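Local coordinates for protein acetylxylan esterase / glucomannan deacetylase (Cellvibrio japonicus, PDB 2W9X) that removes acetyl groups from plant cell-wall polysaccharides, hydrolysing acetylated glucomannan in strong preference to acetylated xylan, at residues Y56-F61 / P139-Q144; I76-L79 / A85-V88; R108-K113 / T184-D189; N175-F180 / A190-N195; G327-G332 / A339-L344. All coordinates share one frame; numbering follows the deposited sequence.

Contact 1: residues Y56-F61 / P139-Q144; sequences YFETAF and PKRKRQ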
# COMPACT_ATOMS: atom_id res chain seq x y z
N TYR B 56 -22.33 8.36 17.50
CA TYR B 56 -23.67 8.69 16.97
C TYR B 56 -24.75 7.68 17.33
O TYR B 56 -24.46 6.50 17.60
CB TYR B 56 -23.63 8.93 15.45
CG TYR B 56 -23.13 7.77 14.61
CD1 TYR B 56 -24.02 6.82 14.10
CD2 TYR B 56 -21.77 7.63 14.32
CE1 TYR B 56 -23.57 5.76 13.32
CE2 TYR B 56 -21.30 6.57 13.54
CZ TYR B 56 -22.20 5.64 13.04
OH TYR B 56 -21.75 4.60 12.27
N PHE B 57 -25.99 8.15 17.32
CA PHE B 57 -27.18 7.34 17.60
C PHE B 57 -28.23 7.58 16.52
O PHE B 57 -28.49 8.75 16.15
CB PHE B 57 -27.77 7.69 18.97
CG PHE B 57 -26.78 7.59 20.10
CD1 PHE B 57 -26.65 6.41 20.83
CD2 PHE B 57 -25.99 8.68 20.46
CE1 PHE B 57 -25.74 6.31 21.88
CE2 PHE B 57 -25.08 8.59 21.51
CZ PHE B 57 -24.95 7.41 22.21
N GLU B 58 -28.81 6.50 16.00
CA GLU B 58 -29.80 6.59 14.93
C GLU B 58 -31.10 5.90 15.31
O GLU B 58 -31.08 4.89 16.04
CB GLU B 58 -29.28 6.00 13.62
CG GLU B 58 -28.23 6.87 12.94
CD GLU B 58 -27.54 6.16 11.80
OE1 GLU B 58 -27.68 6.64 10.66
OE2 GLU B 58 -26.87 5.13 12.03
N THR B 59 -32.21 6.45 14.83
CA THR B 59 -33.52 5.81 14.95
C THR B 59 -34.45 6.12 13.77
O THR B 59 -34.17 7.03 12.97
CB THR B 59 -34.20 6.12 16.31
OG1 THR B 59 -35.24 5.17 16.53
CG2 THR B 59 -34.80 7.53 16.35
N ALA B 60 -35.55 5.37 13.68
CA ALA B 60 -36.51 5.49 12.58
C ALA B 60 -37.89 5.11 13.08
O ALA B 60 -38.05 4.12 13.82
CB ALA B 60 -36.10 4.60 11.41
N PHE B 61 -38.89 5.89 12.67
CA PHE B 61 -40.27 5.67 13.13
C PHE B 61 -41.32 6.37 12.26
O PHE B 61 -41.03 7.38 11.62
CB PHE B 61 -40.44 6.13 14.58
CG PHE B 61 -40.30 7.62 14.77
CD1 PHE B 61 -39.04 8.22 14.75
CD2 PHE B 61 -41.42 8.41 14.95
CE1 PHE B 61 -38.91 9.60 14.91
CE2 PHE B 61 -41.31 9.79 15.11
CZ PHE B 61 -40.05 10.38 15.10
N PRO B 139 -30.60 1.26 10.23
CA PRO B 139 -29.58 0.96 9.22
C PRO B 139 -28.87 -0.37 9.47
O PRO B 139 -28.48 -0.67 10.60
CB PRO B 139 -28.59 2.12 9.36
CG PRO B 139 -29.36 3.20 10.06
CD PRO B 139 -30.27 2.49 10.98
N LYS B 140 -28.76 -1.17 8.41
CA LYS B 140 -28.07 -2.46 8.46
C LYS B 140 -26.82 -2.37 7.60
O LYS B 140 -26.73 -2.99 6.54
N ARG B 141 -25.85 -1.59 8.05
CA ARG B 141 -24.64 -1.34 7.26
C ARG B 141 -23.67 -2.51 7.36
O ARG B 141 -23.25 -2.90 8.46
CB ARG B 141 -23.98 -0.02 7.70
CG ARG B 141 -24.95 1.13 7.82
CD ARG B 141 -24.28 2.46 8.04
NE ARG B 141 -25.25 3.54 7.85
CZ ARG B 141 -25.79 4.25 8.84
NH1 ARG B 141 -25.44 4.02 10.11
NH2 ARG B 141 -26.70 5.19 8.57
N LYS B 142 -23.33 -3.10 6.22
CA LYS B 142 -22.40 -4.23 6.18
C LYS B 142 -20.97 -3.70 6.27
O LYS B 142 -20.10 -4.33 6.89
CB LYS B 142 -22.58 -5.05 4.90
N ARG B 143 -20.75 -2.54 5.67
CA ARG B 143 -19.44 -1.91 5.67
C ARG B 143 -19.14 -1.29 7.03
O ARG B 143 -20.01 -0.66 7.64
CB ARG B 143 -19.35 -0.86 4.57
CG ARG B 143 -19.55 -1.45 3.21
CD ARG B 143 -19.78 -0.38 2.19
NE ARG B 143 -20.01 -0.97 0.88
CZ ARG B 143 -20.12 -0.29 -0.25
NH1 ARG B 143 -20.04 1.04 -0.25
NH2 ARG B 143 -20.33 -0.93 -1.38
N GLN B 144 -17.91 -1.50 7.48
CA GLN B 144 -17.42 -0.96 8.74
C GLN B 144 -15.98 -0.48 8.56
O GLN B 144 -15.15 -1.18 7.97
CB GLN B 144 -17.48 -2.02 9.85
CG GLN B 144 -18.87 -2.48 10.24
CD GLN B 144 -18.83 -3.50 11.36
OE1 GLN B 144 -17.79 -4.13 11.61
NE2 GLN B 144 -19.94 -3.66 12.06

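Contact 2: residues I76-L79 / A85-V88; sequences IFRL and APVV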
# COMPACT_ATOMS: atom_id res chain seq x y z
N ILE B 76 -20.96 19.35 22.32
CA ILE B 76 -21.86 19.92 21.33
C ILE B 76 -22.25 18.77 20.41
O ILE B 76 -21.42 17.91 20.09
CB ILE B 76 -21.21 21.07 20.50
CG1 ILE B 76 -20.53 22.10 21.42
CG2 ILE B 76 -22.26 21.75 19.60
CD1 ILE B 76 -19.73 23.21 20.66
N PHE B 77 -23.52 18.74 20.00
CA PHE B 77 -24.06 17.72 19.11
C PHE B 77 -24.69 18.40 17.92
O PHE B 77 -25.09 19.56 18.00
CB PHE B 77 -25.20 16.93 19.79
CG PHE B 77 -24.78 16.13 20.98
CD1 PHE B 77 -24.41 14.79 20.84
CD2 PHE B 77 -24.78 16.70 22.25
CE1 PHE B 77 -24.04 14.03 21.95
CE2 PHE B 77 -24.41 15.96 23.36
CZ PHE B 77 -24.04 14.62 23.22
N ARG B 78 -24.81 17.66 16.83
CA ARG B 78 -25.81 18.02 15.83
C ARG B 78 -26.86 16.93 15.67
O ARG B 78 -26.59 15.73 15.86
CB ARG B 78 -25.18 18.47 14.50
CG ARG B 78 -24.52 17.39 13.70
CD ARG B 78 -23.69 17.95 12.55
NE ARG B 78 -23.22 16.85 11.71
CZ ARG B 78 -22.48 16.97 10.62
NH1 ARG B 78 -22.14 15.88 9.94
NH2 ARG B 78 -22.07 18.16 10.21
N LEU B 79 -28.08 17.37 15.36
CA LEU B 79 -29.21 16.48 15.16
C LEU B 79 -29.68 16.55 13.72
O LEU B 79 -29.98 17.62 13.21
CB LEU B 79 -30.35 16.84 16.12
CG LEU B 79 -31.66 16.05 16.10
CD1 LEU B 79 -31.43 14.62 16.55
CD2 LEU B 79 -32.68 16.72 17.02
N ALA B 85 -31.36 20.21 7.25
CA ALA B 85 -30.05 20.68 7.72
C ALA B 85 -29.86 20.29 9.19
O ALA B 85 -30.84 20.15 9.92
CB ALA B 85 -29.93 22.19 7.53
N PRO B 86 -28.60 20.09 9.62
CA PRO B 86 -28.36 19.71 11.02
C PRO B 86 -28.69 20.85 11.99
O PRO B 86 -28.42 22.02 11.69
CB PRO B 86 -26.85 19.41 11.06
CG PRO B 86 -26.44 19.24 9.64
CD PRO B 86 -27.33 20.17 8.88
N VAL B 87 -29.26 20.51 13.13
CA VAL B 87 -29.53 21.50 14.17
C VAL B 87 -28.55 21.29 15.34
O VAL B 87 -28.36 20.16 15.82
CB VAL B 87 -31.06 21.57 14.56
CG1 VAL B 87 -31.60 20.20 14.92
CG2 VAL B 87 -31.34 22.58 15.66
N VAL B 88 -27.91 22.38 15.76
CA VAL B 88 -26.91 22.35 16.84
C VAL B 88 -27.55 22.20 18.23
O VAL B 88 -28.47 22.95 18.59
CB VAL B 88 -26.00 23.62 16.81
CG1 VAL B 88 -25.04 23.65 17.99
CG2 VAL B 88 -25.21 23.67 15.52

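Contact 3: residues R108-K113 / T184-D189; sequences RVRLEK and TAKAFD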
# COMPACT_ATOMS: atom_id res chain seq x y z
N ARG B 108 -36.38 9.39 9.72
CA ARG B 108 -35.05 8.90 10.13
C ARG B 108 -34.35 10.01 10.90
O ARG B 108 -34.35 11.16 10.46
CB ARG B 108 -34.21 8.47 8.91
CG ARG B 108 -34.75 7.20 8.22
CD ARG B 108 -33.80 6.61 7.20
NE ARG B 108 -33.78 7.34 5.93
CZ ARG B 108 -32.75 8.06 5.48
NH1 ARG B 108 -31.63 8.15 6.19
NH2 ARG B 108 -32.84 8.68 4.31
N VAL B 109 -33.79 9.68 12.07
CA VAL B 109 -33.13 10.67 12.93
C VAL B 109 -31.73 10.21 13.37
O VAL B 109 -31.58 9.12 13.91
CB VAL B 109 -33.99 11.00 14.18
CG1 VAL B 109 -33.27 11.99 15.08
CG2 VAL B 109 -35.36 11.55 13.77
N ARG B 110 -30.74 11.07 13.14
CA ARG B 110 -29.33 10.79 13.48
C ARG B 110 -28.78 11.90 14.39
O ARG B 110 -28.79 13.07 14.02
CB ARG B 110 -28.51 10.71 12.19
CG ARG B 110 -27.03 10.33 12.37
CD ARG B 110 -26.36 10.19 11.02
NE ARG B 110 -24.93 9.91 11.14
CZ ARG B 110 -24.36 8.74 10.89
NH1 ARG B 110 -25.08 7.70 10.49
NH2 ARG B 110 -23.04 8.61 11.02
N LEU B 111 -28.33 11.51 15.58
CA LEU B 111 -27.70 12.44 16.52
C LEU B 111 -26.19 12.19 16.50
O LEU B 111 -25.76 11.03 16.61
CB LEU B 111 -28.26 12.23 17.93
CG LEU B 111 -27.53 12.85 19.14
CD1 LEU B 111 -27.83 14.34 19.28
CD2 LEU B 111 -27.87 12.10 20.44
N GLU B 112 -25.39 13.25 16.36
CA GLU B 112 -23.93 13.11 16.30
C GLU B 112 -23.18 13.99 17.30
O GLU B 112 -23.44 15.18 17.40
CB GLU B 112 -23.39 13.43 14.89
CG GLU B 112 -23.95 12.52 13.77
CD GLU B 112 -23.51 12.92 12.38
OE1 GLU B 112 -23.06 14.07 12.15
OE2 GLU B 112 -23.64 12.07 11.48
N LYS B 113 -22.24 13.39 18.02
CA LYS B 113 -21.27 14.12 18.84
C LYS B 113 -20.25 14.82 17.92
O LYS B 113 -19.75 14.22 16.96
CB LYS B 113 -20.59 13.16 19.82
CG LYS B 113 -19.44 13.70 20.65
CD LYS B 113 -18.56 12.53 21.05
CE LYS B 113 -18.02 12.63 22.46
NZ LYS B 113 -16.85 13.52 22.58
N THR B 184 -15.24 10.06 5.04
CA THR B 184 -14.92 8.84 4.29
C THR B 184 -15.97 7.73 4.49
O THR B 184 -16.44 7.14 3.52
CB THR B 184 -13.48 8.34 4.58
OG1 THR B 184 -12.56 9.42 4.32
CG2 THR B 184 -13.11 7.17 3.70
N ALA B 185 -16.34 7.44 5.73
CA ALA B 185 -17.31 6.39 6.02
C ALA B 185 -18.67 6.65 5.33
O ALA B 185 -19.30 5.74 4.79
CB ALA B 185 -17.50 6.25 7.49
N LYS B 186 -19.09 7.91 5.32
CA LYS B 186 -20.39 8.29 4.74
C LYS B 186 -20.47 8.11 3.22
O LYS B 186 -21.54 7.79 2.68
CB LYS B 186 -20.78 9.70 5.18
CG LYS B 186 -21.25 9.72 6.65
CD LYS B 186 -21.55 11.12 7.14
CE LYS B 186 -22.14 11.08 8.54
NZ LYS B 186 -22.46 12.46 9.03
N ALA B 187 -19.33 8.27 2.53
CA ALA B 187 -19.27 8.04 1.08
C ALA B 187 -19.50 6.57 0.72
O ALA B 187 -19.90 6.25 -0.40
CB ALA B 187 -17.94 8.54 0.50
N PHE B 188 -19.26 5.68 1.68
CA PHE B 188 -19.45 4.25 1.46
C PHE B 188 -20.64 3.68 2.24
O PHE B 188 -20.88 2.48 2.20
CB PHE B 188 -18.17 3.48 1.81
CG PHE B 188 -17.00 3.79 0.92
CD1 PHE B 188 -16.88 3.20 -0.34
CD2 PHE B 188 -15.99 4.67 1.34
CE1 PHE B 188 -15.79 3.50 -1.19
CE2 PHE B 188 -14.90 4.98 0.50
CZ PHE B 188 -14.79 4.38 -0.76
N ASP B 189 -21.38 4.55 2.93
CA ASP B 189 -22.43 4.16 3.87
C ASP B 189 -21.98 3.07 4.84
O ASP B 189 -22.64 2.04 5.02
CB ASP B 189 -23.72 3.74 3.13
CG ASP B 189 -24.90 3.56 4.07
OD1 ASP B 189 -24.96 4.26 5.11
OD2 ASP B 189 -25.77 2.72 3.76

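Contact 4: residues N175-F180 / A190-N195; sequences NSQMAF and ADYQIN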
# COMPACT_ATOMS: atom_id res chain seq x y z
N ASN B 175 -14.97 19.94 15.19
CA ASN B 175 -16.12 19.19 14.69
C ASN B 175 -15.66 17.87 14.09
O ASN B 175 -15.25 17.80 12.92
CB ASN B 175 -16.93 20.01 13.68
CG ASN B 175 -18.24 19.32 13.28
OD1 ASN B 175 -18.34 18.10 13.28
ND2 ASN B 175 -19.23 20.12 12.90
N SER B 176 -15.77 16.80 14.89
CA SER B 176 -15.28 15.50 14.48
C SER B 176 -16.00 14.94 13.25
O SER B 176 -15.42 14.16 12.50
CB SER B 176 -15.36 14.51 15.65
OG SER B 176 -14.40 14.85 16.64
N GLN B 177 -17.25 15.34 13.07
CA GLN B 177 -18.08 14.82 11.99
C GLN B 177 -17.70 15.41 10.64
O GLN B 177 -18.09 14.90 9.58
CB GLN B 177 -19.57 15.07 12.28
CG GLN B 177 -20.09 14.43 13.57
CD GLN B 177 -19.94 12.91 13.62
OE1 GLN B 177 -20.05 12.31 14.68
NE2 GLN B 177 -19.70 12.29 12.47
N MET B 178 -16.93 16.50 10.68
CA MET B 178 -16.35 17.07 9.46
C MET B 178 -14.88 16.73 9.22
O MET B 178 -14.32 17.10 8.19
CB MET B 178 -16.59 18.56 9.41
CG MET B 178 -18.06 18.78 9.23
SD MET B 178 -18.40 20.41 8.82
CE MET B 178 -17.96 21.20 10.35
N ALA B 179 -14.28 15.99 10.16
CA ALA B 179 -12.96 15.43 9.94
C ALA B 179 -13.06 14.35 8.85
O ALA B 179 -14.15 13.86 8.54
CB ALA B 179 -12.38 14.87 11.24
N PHE B 180 -11.91 13.94 8.31
CA PHE B 180 -11.87 13.03 7.16
C PHE B 180 -12.45 11.63 7.40
O PHE B 180 -12.89 10.97 6.46
CB PHE B 180 -10.44 12.95 6.59
CG PHE B 180 -9.40 12.45 7.58
CD1 PHE B 180 -9.24 11.07 7.83
CD2 PHE B 180 -8.56 13.36 8.23
CE1 PHE B 180 -8.28 10.60 8.74
CE2 PHE B 180 -7.60 12.91 9.13
CZ PHE B 180 -7.46 11.52 9.39
N ALA B 190 -20.83 3.31 5.47
CA ALA B 190 -20.28 2.38 6.46
C ALA B 190 -20.46 2.94 7.86
O ALA B 190 -20.45 4.14 8.06
CB ALA B 190 -18.80 2.13 6.20
N ASP B 191 -20.64 2.05 8.82
CA ASP B 191 -20.57 2.47 10.21
C ASP B 191 -19.12 2.79 10.56
O ASP B 191 -18.19 2.27 9.93
CB ASP B 191 -21.18 1.41 11.13
CG ASP B 191 -22.69 1.47 11.14
OD1 ASP B 191 -23.25 2.56 11.40
OD2 ASP B 191 -23.30 0.43 10.87
N TYR B 192 -18.91 3.67 11.53
CA TYR B 192 -17.55 4.07 11.85
C TYR B 192 -17.31 4.27 13.32
O TYR B 192 -18.23 4.63 14.06
CB TYR B 192 -17.12 5.35 11.08
CG TYR B 192 -18.03 6.57 11.26
CD1 TYR B 192 -17.78 7.52 12.26
CD2 TYR B 192 -19.11 6.79 10.40
CE1 TYR B 192 -18.60 8.64 12.41
CE2 TYR B 192 -19.92 7.91 10.53
CZ TYR B 192 -19.67 8.83 11.53
OH TYR B 192 -20.49 9.92 11.64
N GLN B 193 -16.06 4.01 13.71
CA GLN B 193 -15.54 4.36 15.02
C GLN B 193 -14.32 5.26 14.80
O GLN B 193 -13.48 4.97 13.95
CB GLN B 193 -15.13 3.10 15.80
CG GLN B 193 -16.32 2.26 16.28
CD GLN B 193 -15.94 1.30 17.41
OE1 GLN B 193 -16.79 0.57 17.93
NE2 GLN B 193 -14.66 1.28 17.77
N ILE B 194 -14.26 6.36 15.55
CA ILE B 194 -13.13 7.30 15.50
C ILE B 194 -12.42 7.25 16.85
O ILE B 194 -12.72 8.02 17.76
CB ILE B 194 -13.55 8.76 15.15
CG1 ILE B 194 -14.52 8.80 13.95
CG2 ILE B 194 -12.32 9.66 14.94
CD1 ILE B 194 -13.94 8.29 12.60
N ASN B 195 -11.48 6.33 16.97
CA ASN B 195 -10.74 6.18 18.21
C ASN B 195 -9.45 6.98 18.14
O ASN B 195 -8.37 6.45 17.85
CB ASN B 195 -10.53 4.70 18.49
CG ASN B 195 -11.84 3.97 18.67
OD1 ASN B 195 -12.76 4.49 19.32
ND2 ASN B 195 -11.95 2.78 18.08

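Contact 5: residues G327-G332 / A339-L344; sequences GLDYSG and ANDDQL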
# COMPACT_ATOMS: atom_id res chain seq x y z
N GLY B 327 -0.01 18.98 0.83
CA GLY B 327 -0.69 20.14 0.24
C GLY B 327 -1.90 20.62 1.01
O GLY B 327 -2.87 21.09 0.42
N LEU B 328 -1.85 20.50 2.35
CA LEU B 328 -2.90 21.03 3.21
C LEU B 328 -2.62 22.49 3.51
O LEU B 328 -1.47 22.91 3.44
CB LEU B 328 -2.92 20.25 4.51
CG LEU B 328 -3.66 18.90 4.54
CD1 LEU B 328 -3.25 17.99 3.46
CD2 LEU B 328 -3.40 18.23 5.89
N ASP B 329 -3.65 23.26 3.86
CA ASP B 329 -3.43 24.65 4.29
C ASP B 329 -3.24 24.83 5.79
O ASP B 329 -2.79 25.88 6.23
CB ASP B 329 -4.50 25.62 3.75
CG ASP B 329 -5.92 25.30 4.21
OD1 ASP B 329 -6.17 24.78 5.33
OD2 ASP B 329 -6.84 25.63 3.45
N TYR B 330 -3.59 23.80 6.58
CA TYR B 330 -3.45 23.86 8.04
C TYR B 330 -3.96 25.19 8.66
O TYR B 330 -3.33 25.74 9.56
CB TYR B 330 -2.00 23.60 8.48
CG TYR B 330 -1.47 22.22 8.10
CD1 TYR B 330 -1.79 21.10 8.87
CD2 TYR B 330 -0.64 22.05 6.99
CE1 TYR B 330 -1.29 19.81 8.55
CE2 TYR B 330 -0.13 20.77 6.66
CZ TYR B 330 -0.48 19.66 7.44
OH TYR B 330 0.01 18.39 7.14
N SER B 331 -5.13 25.67 8.21
CA SER B 331 -5.68 26.94 8.69
C SER B 331 -6.58 26.84 9.94
O SER B 331 -7.11 27.84 10.39
CB SER B 331 -6.40 27.70 7.56
OG SER B 331 -7.62 27.06 7.27
N GLY B 332 -6.74 25.63 10.49
CA GLY B 332 -7.49 25.43 11.74
C GLY B 332 -6.65 25.79 12.95
O GLY B 332 -5.50 26.18 12.80
N ALA B 339 -11.28 22.29 7.81
CA ALA B 339 -12.42 21.52 7.30
C ALA B 339 -12.22 21.21 5.81
O ALA B 339 -12.49 20.10 5.36
CB ALA B 339 -13.74 22.25 7.53
N ASN B 340 -11.68 22.20 5.08
CA ASN B 340 -11.18 21.97 3.73
C ASN B 340 -10.12 20.88 3.59
O ASN B 340 -10.26 20.01 2.75
CB ASN B 340 -10.69 23.25 3.08
CG ASN B 340 -11.58 23.65 1.96
OD1 ASN B 340 -12.42 24.54 2.11
ND2 ASN B 340 -11.49 22.91 0.83
N ASP B 341 -9.07 20.95 4.39
CA ASP B 341 -8.09 19.87 4.45
C ASP B 341 -8.75 18.51 4.71
O ASP B 341 -8.41 17.51 4.08
CB ASP B 341 -7.05 20.15 5.53
CG ASP B 341 -6.22 21.38 5.25
OD1 ASP B 341 -6.06 21.77 4.07
OD2 ASP B 341 -5.69 21.96 6.22
N ASP B 342 -9.70 18.49 5.65
CA ASP B 342 -10.46 17.28 6.01
C ASP B 342 -11.19 16.68 4.81
O ASP B 342 -11.04 15.49 4.54
CB ASP B 342 -11.40 17.55 7.19
CG ASP B 342 -10.65 17.63 8.50
OD1 ASP B 342 -9.65 16.89 8.66
OD2 ASP B 342 -11.05 18.41 9.39
N GLN B 343 -11.94 17.52 4.08
CA GLN B 343 -12.54 17.09 2.81
C GLN B 343 -11.50 16.58 1.80
O GLN B 343 -11.73 15.59 1.13
CB GLN B 343 -13.39 18.22 2.18
CG GLN B 343 -14.28 17.73 1.04
CD GLN B 343 -15.32 16.69 1.47
OE1 GLN B 343 -15.28 15.53 1.03
NE2 GLN B 343 -16.26 17.10 2.31
N LEU B 344 -10.36 17.26 1.69
CA LEU B 344 -9.31 16.80 0.77
C LEU B 344 -8.77 15.41 1.14
O LEU B 344 -8.56 14.55 0.27
CB LEU B 344 -8.17 17.82 0.67
CG LEU B 344 -8.61 19.21 0.20
CD1 LEU B 344 -7.44 20.20 0.23
CD2 LEU B 344 -9.29 19.17 -1.22

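Contact 1: residues Y56-F61 / P139-Q144
E58 on strand 56-62 and P139 in the loop before strand 144-149 stand 8.0 Å apart from CA to CA, too far for backbone pairing, and side chains make the contact. It is carried by a salt bridge between E58 and R141, whose chains approach from opposite directions. E58 swings CG to the side opposite its carbonyl carbon (chi1 -73°) and runs on extended, delivering the carboxylate to the end of the equally extended R141. There the guanidinium grips end-on with two nitrogens: NH1 of R141 gives a bond of 2.6 Å to OE2 of E58, and NH2 of R141 one of 2.7 Å to OE1. Both oxygens use their syn lone pairs, and the two flat groups are only 15° from coplanar. The NH2 bond is nearly straight, at 175°. P139 adds apolar cover: its CB sits 3.5 Å above the centre of the R141 guanidinium plane, while its CG comes 3.7 Å from OE2 of E58. The Y56 ring is steeply tilted to the guanidinium, with CE1 of Y56 4.1 Å from NH1 of R141. D191 OD1 links these two, accepting from both Y56 OH and R141 NH1. R110 takes OE1 of E58, and R141 NE reaches D189. Two-pronged pairing plus the charge of R110 should keep E58 ionised. The bridge ties a strand of the N-terminal beta domain, a jelly-roll sandwich in CE2 esterases, to the linker that enters strand 144-149 of the SGNH hydrolase domain.

Contact 2: residues I76-L79 / A85-V88
R78 lies side by side with P86, both side chains pointing the same way. From the R78 backbone, CB meets V87 O at 3.8 Å and P86 CB at 3.9 Å. CG of R78 is lodged between backbone N and carbonyl carbon (chi1 70°), 4.1 Å from P86 CB, and from there the chain extends along the proline; CD of R78 rests 3.8 Å from P86 CB. Beyond CD the arginine leaves the hairpin: NE makes a salt bridge to E112 OE1 on the adjacent strand 108-113, NH1 touches Q177 and lies near the like-charged K186 NZ, and NH2 approaches M178. Strands 76-81 and 87-93 form an antiparallel beta hairpin at one side of the N-terminal domain's sheet, with L79 and V87 as a hydrogen-bonded pair and R78 and V88 as a non-hydrogen-bonded one. L79 N donates to V87 O over 2.8 Å, and V87 N returns a straighter bond, 168° at the hydrogen, to L79 O over 3.0 Å. V87 O also receives a CA-H...O contact from R78 CA. The side chains alternate between the sheet faces. L79 and V87 share one, where CB of L79 touches CG1 of V87 at 3.8 Å and L79 continues inward against V109 and L68. R78 and V88 share the other; there V88 holds CG1 anti to its N, chi1 175°, which sets this methyl 3.7 Å from CG2 of I76, the two chains meeting at a slant.

Contact 3: residues R108-K113 / T184-D189
K186 and E112 reach each other from opposite directions because each turns its CG away from its own carbonyl carbon (chi1 -74° in K186, -60° in E112) and then runs extended; R110 joins them with CG opposite its backbone N, at chi1 -176°. Strand 108-113 and helix 180-187 are otherwise well separated, CA of R110 and CA of K186 being 12.7 Å apart, and long side chains span the interval. The helix ends just beyond K186, in a Schellman motif at D189. The three side chains meet at one oxygen. OE2 of E112 accepts from K186 NZ at 2.7 Å through its syn lone pair and from R110 NE through its anti lone pair, so both sides of this oxygen are occupied. The modelled distance from R110 NE to E112 OE2, 2.5 Å, is unusually short, and its exact value is doubtful. The carboxylate lies at the edge of the R110 guanidinium, close to its plane. This is a salt-bridge network across the interface between the N-terminal beta domain and the SGNH domain, two positive groups sharing one buried acid. R110 is also fixed by a cation-pi contact with the ring of Y56. The ammonium of K186 stands 4.1 Å from R110 NE, a closeness the acid between them probably makes tolerable. The methylene next to it packs on the arginine, CE of K186 being 3.6 Å from R110 NH2.

Contact 4: residues N175-F180 / A190-N195
Y192 OH is the meeting point of two side chains: R110 NH2 bonds to it, and the terminal amide of Q177 lies against it, with Q177 NE2 as modelled 2.6 Å from Y192 OH. That amide is probably turned over in the model, so the atom facing OH may be the oxygen. It approaches at the edge of the tyrosine ring, near its plane, with amide and ring planes 57° apart. The Q177 chain bends at chi2 (-59°), which turns its end toward the phenol. A chi1 of 55° sends the Y192 ring from strand 191-196 to the loop; A190 O lies in the ring plane at its edge. The backbone before the helix is folded by N175: its OD1 accepts from Q177 N at 3.0 Å, in the carbonyl plane, making an Asx turn, and a weak bond from M178 N at 3.4 Å. M178 N also bonds to N175 O at 3.1 Å, and A179 then takes the N-cap position of helix 180-187. Both residues of the side-chain contact are buried. Across the wider fold, Y192 touches P182, A185 and K186 of helix 180-187 and I145 of the neighbouring parallel strand 144-149, while its ring meets Y56 of the beta domain. The contact therefore lies where the beta-alpha-beta crossover from strand 144-149 through helix 180-187 to edge strand 191-196 abuts the N-terminal domain.

Contact 5: residues G327-G332 / A339-L344
D341, in the first turn of helix 339-354, receives the backbone of an Asx turn with its carboxylate. D329 N donates to D341 OD1 over 2.8 Å at 162°, on the syn side but 22° out of the carboxylate plane. Y330 N donates to D341 OD2, also over 2.8 Å, using the syn lone pair in a more bent bond. Within 327-332 each oxygen takes one amide; OD2 takes a second from S338 N. L328 packs beside them, its CG 3.7 Å from D341 CB. D329 makes the turn itself: its OD1 accepts S331 N at 3.2 Å from above the carboxylate plane. D329 OD1 also lies 3.0 Å from D341 OD2, two acceptors side by side, whose repulsion is probably offset by the surrounding N-H donors and by S338 OG, bonded to D329 OD1. Farther out, R163 takes the carbonyls of D329 and Y330. The loop leads from strand 320-325, at one edge of the parallel sheet, into the C-terminal helix of the SGNH domain. H336, inferred to raise the nucleophilicity of S151, follows shortly after, its side chain about 6 Å from that of Y330. The Y330 ring has one face backed by L328, whose CB lies 3.6 Å above the ring plane, offset toward its rim.

Contact 2 lies within, and contact 1 starts from, the N-terminal beta domain, where strands 76-81 and 56-62 flank strand 108-113 of contact 3. Contacts 1 and 3, with centres 8 Å apart, alternate along the chain and join that sheet to the linker and helix 180-187. Contact 4, centred 9 Å from contact 3, lies inside the SGNH domain, between the loop leading into helix 180-187 and strand 191-196 that follows it; Y192 and D191 carry the polar network back to R110, Y56 and R141. Contact 5 stands apart, 29 Å from contact 1 between centres, but touches contact 4 where D342 packs on F180. The chain thus passes from a domain interface rich in salt bridges to the loop that bears H336.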